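Local coordinates for protein phosphoribosylaminoimidazole-succinocarboxamide synthase (Pyrococcus horikoshii, PDB 4O7T) that catalyses the ATP-dependent joining of L-aspartate to 5-amino-1-(5-phosphoribosyl)imidazole-4-carboxylate, giving the succinocarboxamide intermediate of de novo purine biosynthesis, at residues V95-L100 with T196-D201; G168-D173 with W200-K205; L208-F213 with E222-I227. All blocks are in the same frame, centred on the assembly; numbering follows the deposited sequence.

How the contacts relate
Contacts 1 and 2 both use strand 197-201; their centres are about 9 Å apart, they share Trp200 and Asp201, and each touches thymidine-5'-phosphate. Their closest polar tie is the salt bridge from Arg198 NH1 to Asp173 OD2, at 2.8 Å. Contact 3 follows along the chain, its centre about 13 Å from that of contact 1, and reaches the bound aspartate through Lys210, whose side chain is about 8 Å from ADP. There Asp211 OD2 holds Arg198 NE at 2.7 Å. Arg198 thus links the thymidine-5'-phosphate side of the site to the segment 208-213, which carries Lys210. Contacts 2 and 3 meet through Ile169 and Ile227.

Contact 1 of 3, residues V95-L100 with T196-D201; sequences VVAGSL and TCRFWD. With TMP (thymidine-5'-phosphate), chain B.
Val95, Ala97 and Gly98 of the loop pack on Trp200 and Arg198, which project from the same side of strand 197-201, and this is the tight part of the contact. Val95 CG1 lies 3.9 Å from Trp200 CZ3, meeting the six-membered end of the indole obliquely. The Ala97 methyl reaches the same ring and also rests alongside the aliphatic shaft of the arginine, with CB 3.8 Å from Arg198 CD. With CG beside its own backbone N (chi1 -74°) and the chain extended from there to NE, that shaft carries the guanidinium past Ala97 to Gly98 and the phosphate. Gly98 CA lies over one face of the guanidinium, 3.4 Å from Arg198 NH2, while C3' of the thymidine-5'-phosphate lies over the opposite face. A side chain on Gly98 would run into both Arg198 NH1 and the phosphate oxygen O3P.

At Ser99, which is partly exposed, the two segments draw apart, and the ligand bridges them. O3P sits at the guanidinium edge, in its plane, and takes a nearly straight bond from Arg198 NH1 (2.8 Å, 168° at the hydrogen); a second, from NH2, is weak. Ser99 N gives O3P another bond of 2.9 Å, and Ser99 OG donates to O2P at 2.7 Å. Arg93 adds a further bond to the nucleotide. No hydrogen bond runs directly from one segment to the other. Arg198 is held in turn at NE by Asp211, a second-shell carboxylate, and at NH1 by Asp173, which also bonds the ligand; together they fix the turn of the guanidinium. Cationic and backbone donors converging on one phosphate suggest that this is the 5'-phosphate pocket, which the nucleotide substrate would probably occupy as thymidine-5'-phosphate does here.

Contact 2 of 3, residues G168-D173 with W200-K205; sequences GIILVD and WDAKTK. With TMP (thymidine-5'-phosphate), chain B.
Ile170 and Trp200 form a hydrogen-bonded pair of an antiparallel ladder joining strands 169-180 and 197-201, neighbours in the branched sheet of the synthetase. Its bonds are Ile170 N to Trp200 O (2.8 Å) and Trp200 N to Ile170 O (3.0 Å). One step on, Ile169 and Asp201 are a non-hydrogen-bonded pair. Ala202 N then reaches Gly168 O at 3.0 Å, where the ladder gives way to the turn.

Among apolar contacts the closest is CH-pi: Val172 CG2 stands over the five-membered ring of Trp200, 3.4 Å from its centroid. With CG1 anti to the backbone N (chi1 165°), CG2 is the methyl turned over the indole. Farther along, Ile170 CD1 packs on Ala202 CA, 3.8 Å away.

Polar side chains shape the turn. Asp201 OD2 accepts from Thr204 N through its anti lone pair (2.8 Å) and from Lys203 N above the carboxylate plane, the latter an Asx turn; OD1 pairs with Arg230. An alanine in place of Asp201 would probably leave both turn amides without this acceptor and Arg230 without this salt bridge. Lys205 NZ bonds back to Ala202 O at 2.8 Å.

The ligand is met apart from the turn, at the far end of segment 168-173, where Asp173 OD1 accepts from O3' of thymidine-5'-phosphate at 2.6 Å.

Contact 3 of 3, residues L208-F213 with E222-I227; sequences LDKDVF and EAYKEI. With ASP (aspartic acid), chain D.
The Tyr224 ring meets the backbone at Asp209 and Lys210: Asp209 O lies in plane at the ring edge, 3.7 Å from Tyr224 CE1, whereas Asp209 C and Lys210 N approach obliquely. Its side chain also touches Lys45, Leu48 and Asn49 of helix 45-62, and Pro194. Tyr224 OH sits 3.4 Å from Lys210 CB, without a hydrogen bond between the two segments; its polar partner is Asp195. The carboxylate of Asp209 is held at both oxygens. OD2 takes Asp211 N through its anti lone pair (2.8 Å), and OD1 receives Phe199 N from strand 197-201.

The bond to Asp211 N is a capping bond, made by a residue that precedes the turn into helix 211-214; Leu208 to Lys210 and Val212 lie against helix 220-232. Leu208 and Ile227 cross at a tight point, with Leu208 CB only 3.5 Å from Ile227 CG1. Next to them Leu208 CD2 lies against the carboxylate of Glu226, 3.7 Å from OE2, an oxygen that is salt-bridged to Arg206. Ala223, one helical turn before Ile227, offers its methyl to Val212, with CB 4.0 Å from Val212 CG2.

Lys210 runs side by side with Tyr224 in the same direction. Its CG stands anti to the backbone N (chi1 -172°) and the chain stays extended, which carries the ammonium beyond the tyrosine. There NZ donates to atom O of the bound aspartate at 2.9 Å and also to Thr32 O, while Arg214 gives the same ligand another bond.

Contact 1 of 3, residues V95-L100 with T196-D201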
loop_
_atom_site.group_PDB
_atom_site.type_symbol
_atom_site.label_atom_id
_atom_site.label_comp_id
_atom_site.label_asym_id
_atom_site.label_seq_id
_atom_site.Cartn_x
_atom_site.Cartn_y
_atom_site.Cartn_z
ATOM N N VAL A 95 16.752 0.318 -5.777
ATOM C CA VAL A 95 17.143 -0.983 -6.299
ATOM C C VAL A 95 16.257 -2.018 -5.596
ATOM O O VAL A 95 16.031 -1.901 -4.386
ATOM C CB VAL A 95 18.647 -1.239 -6.010
ATOM C CG1 VAL A 95 19.030 -2.677 -6.283
ATOM C CG2 VAL A 95 19.513 -0.286 -6.834
ATOM N N VAL A 96 15.720 -2.988 -6.341
ATOM C CA VAL A 96 14.854 -4.020 -5.746
ATOM C C VAL A 96 15.585 -4.879 -4.717
ATOM O O VAL A 96 16.652 -5.460 -4.989
ATOM C CB VAL A 96 14.178 -4.925 -6.799
ATOM C CG1 VAL A 96 13.357 -6.010 -6.133
ATOM C CG2 VAL A 96 13.296 -4.107 -7.724
ATOM N N ALA A 97 15.004 -4.937 -3.524
ATOM C CA ALA A 97 15.546 -5.731 -2.411
ATOM C C ALA A 97 14.457 -5.920 -1.366
ATOM O O ALA A 97 13.435 -5.248 -1.413
ATOM C CB ALA A 97 16.741 -5.026 -1.788
ATOM N N GLY A 98 14.689 -6.821 -0.413
ATOM C CA GLY A 98 13.790 -6.972 0.737
ATOM C C GLY A 98 12.343 -7.205 0.369
ATOM O O GLY A 98 12.048 -7.965 -0.567
ATOM N N SER A 99 11.435 -6.530 1.074
ATOM C CA SER A 99 9.988 -6.755 0.894
ATOM C C SER A 99 9.463 -6.364 -0.493
ATOM O O SER A 99 8.404 -6.850 -0.923
ATOM C CB SER A 99 9.177 -6.017 1.972
ATOM O OG SER A 99 9.233 -4.618 1.742
ATOM N N LEU A 100 10.188 -5.492 -1.195
ATOM C CA LEU A 100 9.758 -5.101 -2.556
ATOM C C LEU A 100 9.620 -6.284 -3.548
ATOM O O LEU A 100 8.827 -6.227 -4.496
ATOM C CB LEU A 100 10.642 -3.986 -3.132
ATOM C CG LEU A 100 10.128 -3.313 -4.414
ATOM C CD1 LEU A 100 8.735 -2.700 -4.228
ATOM C CD2 LEU A 100 11.111 -2.272 -4.924
ATOM N N THR A 196 19.023 1.291 9.167
ATOM C CA THR A 196 17.816 1.796 8.507
ATOM C C THR A 196 17.970 2.057 6.999
ATOM O O THR A 196 17.066 2.630 6.361
ATOM C CB THR A 196 17.279 3.054 9.234
ATOM O OG1 THR A 196 18.290 4.066 9.243
ATOM C CG2 THR A 196 16.909 2.713 10.680
ATOM N N CYS A 197 19.106 1.621 6.441
ATOM C CA CYS A 197 19.391 1.720 5.000
ATOM C C CYS A 197 19.954 0.403 4.483
ATOM O O CYS A 197 20.501 -0.394 5.254
ATOM C CB CYS A 197 20.442 2.799 4.696
ATOM S SG CYS A 197 20.205 4.443 5.422
ATOM N N ARG A 198 19.830 0.189 3.177
ATOM C CA ARG A 198 20.618 -0.829 2.495
ATOM C C ARG A 198 21.764 -0.155 1.724
ATOM O O ARG A 198 21.538 0.766 0.930
ATOM C CB ARG A 198 19.751 -1.731 1.596
ATOM C CG ARG A 198 18.903 -2.743 2.385
ATOM C CD ARG A 198 18.247 -3.798 1.502
ATOM N NE ARG A 198 17.532 -4.788 2.320
ATOM C CZ ARG A 198 16.218 -4.785 2.534
ATOM N NH1 ARG A 198 15.432 -3.881 1.957
ATOM N NH2 ARG A 198 15.674 -5.717 3.298
ATOM N N PHE A 199 22.987 -0.601 2.012
ATOM C CA PHE A 199 24.198 -0.110 1.363
ATOM C C PHE A 199 24.913 -1.287 0.687
ATOM O O PHE A 199 25.331 -2.226 1.365
ATOM C CB PHE A 199 25.162 0.506 2.383
ATOM C CG PHE A 199 24.615 1.694 3.154
ATOM C CD1 PHE A 199 24.087 2.813 2.500
ATOM C CD2 PHE A 199 24.694 1.720 4.549
ATOM C CE1 PHE A 199 23.622 3.909 3.222
ATOM C CE2 PHE A 199 24.239 2.820 5.274
ATOM C CZ PHE A 199 23.704 3.917 4.613
ATOM N N TRP A 200 25.063 -1.238 -0.637
ATOM C CA TRP A 200 25.819 -2.265 -1.363
ATOM C C TRP A 200 27.111 -1.729 -1.906
ATOM O O TRP A 200 27.158 -0.595 -2.400
ATOM C CB TRP A 200 25.023 -2.828 -2.532
ATOM C CG TRP A 200 23.832 -3.671 -2.162
ATOM C CD1 TRP A 200 23.395 -4.019 -0.883
ATOM C CD2 TRP A 200 22.897 -4.332 -3.082
ATOM N NE1 TRP A 200 22.274 -4.793 -0.949
ATOM C CE2 TRP A 200 21.920 -5.026 -2.238
ATOM C CE3 TRP A 200 22.761 -4.392 -4.464
ATOM C CZ2 TRP A 200 20.870 -5.763 -2.777
ATOM C CZ3 TRP A 200 21.698 -5.141 -5.000
ATOM C CH2 TRP A 200 20.771 -5.803 -4.173
ATOM N N ASP A 201 28.170 -2.536 -1.857
ATOM C CA ASP A 201 29.398 -2.152 -2.557
ATOM C C ASP A 201 29.089 -2.099 -4.053
ATOM O O ASP A 201 28.464 -3.015 -4.576
ATOM C CB ASP A 201 30.534 -3.131 -2.300
ATOM C CG ASP A 201 31.768 -2.785 -3.104
ATOM O OD1 ASP A 201 32.496 -1.866 -2.691
ATOM O OD2 ASP A 201 31.977 -3.402 -4.170
HETATM P P TMP B . 12.003 -3.779 3.700
HETATM O O1P TMP B . 11.995 -4.677 4.886
HETATM O O2P TMP B . 10.654 -3.134 3.445
HETATM O O3P TMP B . 12.701 -4.303 2.465
HETATM O "O5'" TMP B . 12.962 -2.593 4.202
HETATM C "C5'" TMP B . 13.203 -1.417 3.417
HETATM C "C4'" TMP B . 14.234 -0.533 4.109
HETATM O "O4'" TMP B . 13.683 0.038 5.301
HETATM C "C3'" TMP B . 15.503 -1.278 4.530
HETATM O "O3'" TMP B . 16.606 -0.447 4.201
HETATM C "C2'" TMP B . 15.506 -1.333 6.033
HETATM C "C1'" TMP B . 14.486 -0.279 6.449
HETATM N N1 TMP B . 13.656 -0.752 7.567
HETATM C C2 TMP B . 13.793 -0.154 8.850
HETATM O O2 TMP B . 14.627 0.758 9.015
HETATM N N3 TMP B . 13.042 -0.553 9.897
HETATM C C4 TMP B . 12.144 -1.547 9.750
HETATM O O4 TMP B . 11.458 -1.933 10.725
HETATM C C5 TMP B . 11.963 -2.196 8.421
HETATM C C5M TMP B . 10.963 -3.314 8.209
HETATM C C6 TMP B . 12.759 -1.752 7.371
#

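Contact 2 of 3, residues G168-D173 with W200-K205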
loop_
_atom_site.group_PDB
_atom_site.type_symbol
_atom_site.label_atom_id
_atom_site.label_comp_id
_atom_site.label_asym_id
_atom_site.label_seq_id
_atom_site.Cartn_x
_atom_site.Cartn_y
_atom_site.Cartn_z
ATOM N N GLY A 168 31.632 4.767 -3.881
ATOM C CA GLY A 168 31.490 3.377 -4.308
ATOM C C GLY A 168 30.457 2.603 -3.501
ATOM O O GLY A 168 30.608 1.400 -3.269
ATOM N N ILE A 169 29.411 3.296 -3.066
ATOM C CA ILE A 169 28.319 2.658 -2.342
ATOM C C ILE A 169 27.008 2.965 -3.044
ATOM O O ILE A 169 26.692 4.133 -3.303
ATOM C CB ILE A 169 28.276 3.112 -0.870
ATOM C CG1 ILE A 169 29.522 2.596 -0.143
ATOM C CG2 ILE A 169 27.023 2.597 -0.173
ATOM C CD1 ILE A 169 30.019 3.527 0.938
ATOM N N ILE A 170 26.271 1.902 -3.363
ATOM C CA ILE A 170 24.919 2.006 -3.895
ATOM C C ILE A 170 23.918 2.121 -2.752
ATOM O O ILE A 170 23.862 1.257 -1.880
ATOM C CB ILE A 170 24.560 0.782 -4.763
ATOM C CG1 ILE A 170 25.480 0.721 -5.997
ATOM C CG2 ILE A 170 23.093 0.825 -5.179
ATOM C CD1 ILE A 170 25.440 -0.615 -6.711
ATOM N N LEU A 171 23.145 3.199 -2.750
ATOM C CA LEU A 171 22.028 3.327 -1.817
ATOM C C LEU A 171 20.825 2.574 -2.395
ATOM O O LEU A 171 20.148 3.048 -3.308
ATOM C CB LEU A 171 21.697 4.797 -1.553
ATOM C CG LEU A 171 20.513 5.078 -0.610
ATOM C CD1 LEU A 171 20.756 4.548 0.796
ATOM C CD2 LEU A 171 20.247 6.572 -0.589
ATOM N N VAL A 172 20.586 1.384 -1.861
ATOM C CA VAL A 172 19.590 0.459 -2.397
ATOM C C VAL A 172 18.170 0.924 -2.014
ATOM O O VAL A 172 17.297 1.088 -2.885
ATOM C CB VAL A 172 19.914 -0.965 -1.895
ATOM C CG1 VAL A 172 18.759 -1.943 -2.095
ATOM C CG2 VAL A 172 21.193 -1.446 -2.572
ATOM N N ASP A 173 17.970 1.144 -0.709
ATOM C CA ASP A 173 16.699 1.626 -0.148
ATOM C C ASP A 173 16.977 2.111 1.265
ATOM O O ASP A 173 18.080 1.900 1.766
ATOM C CB ASP A 173 15.573 0.559 -0.205
ATOM C CG ASP A 173 15.918 -0.748 0.542
ATOM O OD1 ASP A 173 16.557 -0.714 1.597
ATOM O OD2 ASP A 173 15.518 -1.827 0.076
ATOM N N TRP A 200 25.063 -1.238 -0.637
ATOM C CA TRP A 200 25.819 -2.265 -1.363
ATOM C C TRP A 200 27.111 -1.729 -1.906
ATOM O O TRP A 200 27.158 -0.595 -2.400
ATOM C CB TRP A 200 25.023 -2.828 -2.532
ATOM C CG TRP A 200 23.832 -3.671 -2.162
ATOM C CD1 TRP A 200 23.395 -4.019 -0.883
ATOM C CD2 TRP A 200 22.897 -4.332 -3.082
ATOM N NE1 TRP A 200 22.274 -4.793 -0.949
ATOM C CE2 TRP A 200 21.920 -5.026 -2.238
ATOM C CE3 TRP A 200 22.761 -4.392 -4.464
ATOM C CZ2 TRP A 200 20.870 -5.763 -2.777
ATOM C CZ3 TRP A 200 21.698 -5.141 -5.000
ATOM C CH2 TRP A 200 20.771 -5.803 -4.173
ATOM N N ASP A 201 28.170 -2.536 -1.857
ATOM C CA ASP A 201 29.398 -2.152 -2.557
ATOM C C ASP A 201 29.089 -2.099 -4.053
ATOM O O ASP A 201 28.464 -3.015 -4.576
ATOM C CB ASP A 201 30.534 -3.131 -2.300
ATOM C CG ASP A 201 31.768 -2.785 -3.104
ATOM O OD1 ASP A 201 32.496 -1.866 -2.691
ATOM O OD2 ASP A 201 31.977 -3.402 -4.170
ATOM N N ALA A 202 29.525 -1.030 -4.725
ATOM C CA ALA A 202 29.192 -0.797 -6.140
ATOM C C ALA A 202 29.718 -1.908 -7.057
ATOM O O ALA A 202 29.102 -2.229 -8.084
ATOM C CB ALA A 202 29.703 0.568 -6.600
ATOM N N LYS A 203 30.831 -2.505 -6.644
ATOM C CA LYS A 203 31.531 -3.525 -7.409
ATOM C C LYS A 203 30.998 -4.945 -7.168
ATOM O O LYS A 203 30.588 -5.654 -8.106
ATOM C CB LYS A 203 33.003 -3.480 -7.001
ATOM C CG LYS A 203 33.976 -3.523 -8.156
ATOM C CD LYS A 203 33.809 -4.775 -9.011
ATOM C CE LYS A 203 34.722 -4.696 -10.216
ATOM N NZ LYS A 203 36.094 -4.297 -9.792
ATOM N N THR A 204 31.030 -5.360 -5.903
ATOM C CA THR A 204 30.732 -6.732 -5.530
ATOM C C THR A 204 29.239 -6.904 -5.296
ATOM O O THR A 204 28.752 -8.027 -5.220
ATOM C CB THR A 204 31.514 -7.146 -4.260
ATOM O OG1 THR A 204 31.048 -6.378 -3.157
ATOM C CG2 THR A 204 33.011 -6.892 -4.427
ATOM N N LYS A 205 28.511 -5.788 -5.195
ATOM C CA LYS A 205 27.074 -5.796 -4.853
ATOM C C LYS A 205 26.807 -6.412 -3.463
ATOM O O LYS A 205 25.695 -6.885 -3.196
ATOM C CB LYS A 205 26.215 -6.515 -5.924
ATOM C CG LYS A 205 26.510 -6.202 -7.390
ATOM C CD LYS A 205 26.228 -4.751 -7.740
ATOM C CE LYS A 205 26.632 -4.469 -9.183
ATOM N NZ LYS A 205 26.773 -3.007 -9.404
HETATM P P TMP B . 12.003 -3.779 3.700
HETATM O O1P TMP B . 11.995 -4.677 4.886
HETATM O O2P TMP B . 10.654 -3.134 3.445
HETATM O O3P TMP B . 12.701 -4.303 2.465
HETATM O "O5'" TMP B . 12.962 -2.593 4.202
HETATM C "C5'" TMP B . 13.203 -1.417 3.417
HETATM C "C4'" TMP B . 14.234 -0.533 4.109
HETATM O "O4'" TMP B . 13.683 0.038 5.301
HETATM C "C3'" TMP B . 15.503 -1.278 4.530
HETATM O "O3'" TMP B . 16.606 -0.447 4.201
HETATM C "C2'" TMP B . 15.506 -1.333 6.033
HETATM C "C1'" TMP B . 14.486 -0.279 6.449
HETATM N N1 TMP B . 13.656 -0.752 7.567
HETATM C C2 TMP B . 13.793 -0.154 8.850
HETATM O O2 TMP B . 14.627 0.758 9.015
HETATM N N3 TMP B . 13.042 -0.553 9.897
HETATM C C4 TMP B . 12.144 -1.547 9.750
HETATM O O4 TMP B . 11.458 -1.933 10.725
HETATM C C5 TMP B . 11.963 -2.196 8.421
HETATM C C5M TMP B . 10.963 -3.314 8.209
HETATM C C6 TMP B . 12.759 -1.752 7.371
#

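Contact 3 of 3, residues L208-F213 with E222-I227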
loop_
_atom_site.group_PDB
_atom_site.type_symbol
_atom_site.label_atom_id
_atom_site.label_comp_id
_atom_site.label_asym_id
_atom_site.label_seq_id
_atom_site.Cartn_x
_atom_site.Cartn_y
_atom_site.Cartn_z
ATOM N N LEU A 208 26.655 -3.865 3.047
ATOM C CA LEU A 208 27.378 -3.230 4.142
ATOM C C LEU A 208 26.363 -2.582 5.115
ATOM O O LEU A 208 26.372 -1.371 5.352
ATOM C CB LEU A 208 28.400 -2.234 3.587
ATOM C CG LEU A 208 29.443 -2.827 2.616
ATOM C CD1 LEU A 208 30.243 -1.742 1.903
ATOM C CD2 LEU A 208 30.374 -3.794 3.343
ATOM N N ASP A 209 25.488 -3.417 5.677
ATOM C CA ASP A 209 24.322 -2.941 6.424
ATOM C C ASP A 209 23.720 -4.054 7.291
ATOM O O ASP A 209 24.305 -5.135 7.419
ATOM C CB ASP A 209 23.278 -2.384 5.446
ATOM C CG ASP A 209 22.843 -3.410 4.404
ATOM O OD1 ASP A 209 22.862 -3.086 3.198
ATOM O OD2 ASP A 209 22.489 -4.546 4.786
ATOM N N LYS A 210 22.542 -3.795 7.856
ATOM C CA LYS A 210 21.902 -4.719 8.783
ATOM C C LYS A 210 21.543 -6.080 8.166
ATOM O O LYS A 210 21.331 -7.050 8.896
ATOM C CB LYS A 210 20.673 -4.053 9.410
ATOM C CG LYS A 210 20.017 -4.817 10.543
ATOM C CD LYS A 210 19.043 -3.912 11.289
ATOM C CE LYS A 210 18.052 -4.741 12.063
ATOM N NZ LYS A 210 16.992 -3.917 12.692
ATOM N N ASP A 211 21.501 -6.149 6.832
ATOM C CA ASP A 211 21.224 -7.405 6.108
ATOM C C ASP A 211 22.277 -8.480 6.406
ATOM O O ASP A 211 21.976 -9.671 6.372
ATOM C CB ASP A 211 21.123 -7.184 4.598
ATOM C CG ASP A 211 19.711 -6.759 4.137
ATOM O OD1 ASP A 211 18.734 -6.816 4.911
ATOM O OD2 ASP A 211 19.588 -6.376 2.962
ATOM N N VAL A 212 23.500 -8.043 6.692
ATOM C CA VAL A 212 24.578 -8.915 7.192
ATOM C C VAL A 212 24.129 -9.682 8.454
ATOM O O VAL A 212 24.364 -10.887 8.573
ATOM C CB VAL A 212 25.862 -8.084 7.441
ATOM C CG1 VAL A 212 26.866 -8.821 8.309
ATOM C CG2 VAL A 212 26.495 -7.687 6.105
ATOM N N PHE A 213 23.463 -8.985 9.377
ATOM C CA PHE A 213 22.876 -9.633 10.555
ATOM C C PHE A 213 21.573 -10.356 10.221
ATOM O O PHE A 213 21.350 -11.475 10.675
ATOM C CB PHE A 213 22.674 -8.623 11.692
ATOM C CG PHE A 213 21.729 -9.082 12.774
ATOM C CD1 PHE A 213 22.067 -10.142 13.626
ATOM C CD2 PHE A 213 20.519 -8.437 12.969
ATOM C CE1 PHE A 213 21.204 -10.544 14.636
ATOM C CE2 PHE A 213 19.657 -8.836 13.976
ATOM C CZ PHE A 213 19.995 -9.895 14.806
ATOM N N GLU A 222 32.221 -5.547 11.331
ATOM C CA GLU A 222 33.135 -5.351 10.183
ATOM C C GLU A 222 32.469 -4.573 9.041
ATOM O O GLU A 222 33.044 -3.618 8.510
ATOM C CB GLU A 222 33.700 -6.682 9.661
ATOM C CG GLU A 222 34.660 -7.401 10.608
ATOM C CD GLU A 222 35.783 -6.515 11.132
ATOM O OE1 GLU A 222 35.722 -6.104 12.313
ATOM O OE2 GLU A 222 36.729 -6.225 10.365
ATOM N N ALA A 223 31.252 -4.971 8.684
ATOM C CA ALA A 223 30.496 -4.284 7.634
ATOM C C ALA A 223 30.219 -2.811 7.985
ATOM O O ALA A 223 30.389 -1.935 7.137
ATOM C CB ALA A 223 29.204 -5.033 7.331
ATOM N N TYR A 224 29.826 -2.547 9.237
ATOM C CA TYR A 224 29.536 -1.182 9.703
ATOM C C TYR A 224 30.817 -0.334 9.780
ATOM O O TYR A 224 30.800 0.856 9.442
ATOM C CB TYR A 224 28.815 -1.198 11.065
ATOM C CG TYR A 224 27.324 -1.579 11.061
ATOM C CD1 TYR A 224 26.822 -2.546 10.186
ATOM C CD2 TYR A 224 26.425 -0.984 11.960
ATOM C CE1 TYR A 224 25.470 -2.894 10.184
ATOM C CE2 TYR A 224 25.073 -1.327 11.966
ATOM C CZ TYR A 224 24.603 -2.288 11.079
ATOM O OH TYR A 224 23.276 -2.658 11.074
ATOM N N LYS A 225 31.921 -0.947 10.222
ATOM C CA LYS A 225 33.241 -0.286 10.228
ATOM C C LYS A 225 33.640 0.130 8.813
ATOM O O LYS A 225 34.077 1.260 8.588
ATOM C CB LYS A 225 34.333 -1.198 10.826
ATOM C CG LYS A 225 34.337 -1.303 12.348
ATOM N N GLU A 226 33.474 -0.790 7.866
ATOM C CA GLU A 226 33.801 -0.542 6.470
ATOM C C GLU A 226 33.065 0.669 5.917
ATOM O O GLU A 226 33.682 1.529 5.288
ATOM C CB GLU A 226 33.479 -1.767 5.630
ATOM C CG GLU A 226 34.100 -1.734 4.245
ATOM C CD GLU A 226 34.139 -3.102 3.594
ATOM O OE1 GLU A 226 34.333 -3.163 2.359
ATOM O OE2 GLU A 226 33.976 -4.119 4.311
ATOM N N ILE A 227 31.749 0.716 6.150
ATOM C CA ILE A 227 30.905 1.859 5.778
ATOM C C ILE A 227 31.447 3.144 6.381
ATOM O O ILE A 227 31.634 4.138 5.668
ATOM C CB ILE A 227 29.422 1.653 6.198
ATOM C CG1 ILE A 227 28.664 0.895 5.113
ATOM C CG2 ILE A 227 28.715 2.978 6.441
ATOM C CD1 ILE A 227 28.624 1.596 3.766
HETATM N N ASP D . 14.045 -7.261 9.816
HETATM C CA ASP D . 13.275 -6.028 10.160
HETATM C C ASP D . 14.155 -4.923 10.728
HETATM O O ASP D . 14.333 -4.819 11.942
HETATM C CB ASP D . 12.147 -6.338 11.150
HETATM C CG ASP D . 10.900 -6.853 10.476
HETATM O OD1 ASP D . 9.799 -6.620 11.019
HETATM O OD2 ASP D . 11.009 -7.490 9.409
HETATM O OXT ASP D . 14.679 -4.096 9.983
#